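Local coordinates for uncharacterized protein (Cricetid herpesvirus 2, PDB 4ZKQ) that binds chemokines and probably acts as a secreted decoy receptor that keeps them from their host receptors, at residues A[291-296]-A[363-368]. Residues are numbered along the deposited sequence; the frame is centred on the assembly and turned at random.
Sequences ISYTFY and LDVRVE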
loop_
_atom_site.group_PDB
_atom_site.type_symbol
_atom_site.label_atom_id
_atom_site.label_comp_id
_atom_site.label_asym_id
_atom_site.label_seq_id
_atom_site.Cartn_x
_atom_site.Cartn_y
_atom_site.Cartn_z
ATOM N N ILE A 291 -0.186 -15.190 -23.973
ATOM C CA ILE A 291 -1.001 -14.110 -24.516
ATOM C C ILE A 291 -0.217 -12.810 -24.410
ATOM O O ILE A 291 0.376 -12.527 -23.370
ATOM C CB ILE A 291 -2.339 -13.941 -23.766
ATOM C CG1 ILE A 291 -3.021 -15.294 -23.543
ATOM C CG2 ILE A 291 -3.253 -12.985 -24.534
ATOM C CD1 ILE A 291 -4.218 -15.223 -22.612
ATOM N N SER A 292 -0.223 -12.023 -25.481
ATOM C CA SER A 292 0.461 -10.736 -25.497
ATOM C C SER A 292 -0.527 -9.595 -25.690
ATOM O O SER A 292 -1.375 -9.632 -26.584
ATOM C CB SER A 292 1.521 -10.706 -26.598
ATOM O OG SER A 292 2.469 -11.738 -26.399
ATOM N N TYR A 293 -0.416 -8.592 -24.827
ATOM C CA TYR A 293 -1.228 -7.388 -24.921
ATOM C C TYR A 293 -0.333 -6.193 -25.173
ATOM O O TYR A 293 0.744 -6.089 -24.586
ATOM C CB TYR A 293 -2.024 -7.156 -23.638
ATOM C CG TYR A 293 -2.852 -8.327 -23.166
ATOM C CD1 TYR A 293 -4.101 -8.582 -23.709
ATOM C CD2 TYR A 293 -2.399 -9.153 -22.150
ATOM C CE1 TYR A 293 -4.867 -9.638 -23.268
ATOM C CE2 TYR A 293 -3.157 -10.211 -21.699
ATOM C CZ TYR A 293 -4.392 -10.448 -22.261
ATOM O OH TYR A 293 -5.148 -11.499 -21.816
ATOM N N THR A 294 -0.783 -5.286 -26.031
ATOM C CA THR A 294 -0.069 -4.043 -26.250
ATOM C C THR A 294 -1.010 -2.859 -26.129
ATOM O O THR A 294 -2.216 -2.975 -26.352
ATOM C CB THR A 294 0.623 -4.011 -27.633
ATOM O OG1 THR A 294 -0.364 -3.979 -28.669
ATOM C CG2 THR A 294 1.507 -5.231 -27.812
ATOM N N PHE A 295 -0.446 -1.721 -25.748
ATOM C CA PHE A 295 -1.201 -0.482 -25.657
ATOM C C PHE A 295 -0.247 0.696 -25.741
ATOM O O PHE A 295 0.945 0.573 -25.440
ATOM C CB PHE A 295 -2.011 -0.420 -24.359
ATOM C CG PHE A 295 -1.178 -0.571 -23.111
ATOM C CD1 PHE A 295 -0.597 0.532 -22.510
ATOM C CD2 PHE A 295 -0.991 -1.814 -22.537
ATOM C CE1 PHE A 295 0.165 0.393 -21.362
ATOM C CE2 PHE A 295 -0.229 -1.961 -21.393
ATOM C CZ PHE A 295 0.347 -0.856 -20.805
ATOM N N TYR A 296 -0.783 1.828 -26.174
ATOM C CA TYR A 296 -0.055 3.087 -26.188
ATOM C C TYR A 296 -0.256 3.800 -24.855
ATOM O O TYR A 296 -1.326 3.709 -24.248
ATOM C CB TYR A 296 -0.531 3.963 -27.353
ATOM C CG TYR A 296 -0.234 5.442 -27.203
ATOM C CD1 TYR A 296 -1.109 6.285 -26.525
ATOM C CD2 TYR A 296 0.915 5.999 -27.755
ATOM C CE1 TYR A 296 -0.842 7.634 -26.389
ATOM C CE2 TYR A 296 1.187 7.350 -27.626
ATOM C CZ TYR A 296 0.306 8.161 -26.941
ATOM O OH TYR A 296 0.570 9.506 -26.807
ATOM N N LEU A 363 2.756 -6.339 -22.669
ATOM C CA LEU A 363 2.667 -7.285 -21.567
ATOM C C LEU A 363 2.463 -8.697 -22.091
ATOM O O LEU A 363 1.475 -8.971 -22.773
ATOM C CB LEU A 363 1.512 -6.915 -20.633
ATOM C CG LEU A 363 1.236 -7.885 -19.482
ATOM C CD1 LEU A 363 2.383 -7.899 -18.488
ATOM C CD2 LEU A 363 -0.064 -7.524 -18.789
ATOM N N ASP A 364 3.393 -9.589 -21.765
ATOM C CA ASP A 364 3.254 -11.001 -22.092
ATOM C C ASP A 364 2.848 -11.771 -20.857
ATOM O O ASP A 364 3.452 -11.622 -19.794
ATOM C CB ASP A 364 4.556 -11.567 -22.658
ATOM C CG ASP A 364 5.004 -10.849 -23.905
ATOM O OD1 ASP A 364 4.149 -10.581 -24.774
ATOM O OD2 ASP A 364 6.210 -10.543 -24.012
ATOM N N VAL A 365 1.806 -12.580 -21.004
ATOM C CA VAL A 365 1.325 -13.431 -19.933
ATOM C C VAL A 365 1.510 -14.890 -20.318
ATOM O O VAL A 365 0.872 -15.369 -21.254
ATOM C CB VAL A 365 -0.162 -13.177 -19.632
ATOM C CG1 VAL A 365 -0.615 -14.023 -18.464
ATOM C CG2 VAL A 365 -0.411 -11.701 -19.356
ATOM N N ARG A 366 2.380 -15.593 -19.604
ATOM C CA ARG A 366 2.586 -17.012 -19.861
ATOM C C ARG A 366 1.363 -17.787 -19.386
ATOM O O ARG A 366 0.839 -17.529 -18.299
ATOM C CB ARG A 366 3.854 -17.518 -19.166
ATOM C CG ARG A 366 4.281 -18.915 -19.591
ATOM C CD ARG A 366 5.406 -19.452 -18.719
ATOM N NE ARG A 366 5.133 -20.823 -18.291
ATOM C CZ ARG A 366 5.603 -21.920 -18.883
ATOM N NH1 ARG A 366 6.398 -21.837 -19.941
ATOM N NH2 ARG A 366 5.279 -23.114 -18.406
ATOM N N VAL A 367 0.903 -18.722 -20.213
ATOM C CA VAL A 367 -0.268 -19.532 -19.895
ATOM C C VAL A 367 -0.042 -20.983 -20.314
ATOM O O VAL A 367 0.866 -21.277 -21.091
ATOM C CB VAL A 367 -1.538 -18.991 -20.590
ATOM C CG1 VAL A 367 -1.864 -17.588 -20.096
ATOM C CG2 VAL A 367 -1.366 -18.997 -22.104
ATOM N N GLU A 368 -0.873 -21.885 -19.798
ATOM C CA GLU A 368 -0.773 -23.304 -20.128
ATOM C C GLU A 368 -1.549 -23.644 -21.404
ATOM O O GLU A 368 -2.112 -22.762 -22.055
ATOM C CB GLU A 368 -1.269 -24.152 -18.955
ATOM C CG GLU A 368 -0.289 -24.209 -17.794
ATOM C CD GLU A 368 -0.909 -24.777 -16.534
ATOM O OE1 GLU A 368 -1.972 -25.426 -16.631
ATOM O OE2 GLU A 368 -0.335 -24.567 -15.444
#
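Two backbone pairs join strand 290-296 to its antiparallel neighbour 360-366: I291 exchanges N-H and carbonyl with V365, and Y293 does the same with L363. The bond from V365 N to I291 O, 2.8 Å, is close to straight, with 174° at the hydrogen; the reverse bond from I291 N to V365 O is more bent. Between the two bonded pairs lie S292 and D364, a non-hydrogen-bonded pair, where S292 makes a CA-H...O contact with L363 O and D364 one with I291 O.

That middle pair carries the polar side-chain contact. S292 OG donates to D364 OD1 over 2.6 Å, reaching the oxygen on its anti side and from 33° outside the carboxylate plane. R362 forms a salt bridge with the same OD1, while R351, on the next strand, pairs with OD2, so both oxygens of this buried carboxylate are held, and it is probably ionised.

The opposite face is apolar. With CG anti to its carbonyl carbon and beside the backbone N (chi1 -52°), Y293 leans its ring along the strand pair and turns an edge to V365, whose CG2 lies near the ring plane, 3.9 Å from CE2. L363 CD2 sits 4.4 Å from Y293 CD2. Just past the end of strand 360-366, V367 puts CG1 4.2 Å from I291 CD1, the two side chains crossing at about a right angle. Y394 of strand 388-395 meets Y293 and L363 on this side, packing a four-stranded antiparallel sheet against another sheet, as in a beta-sandwich.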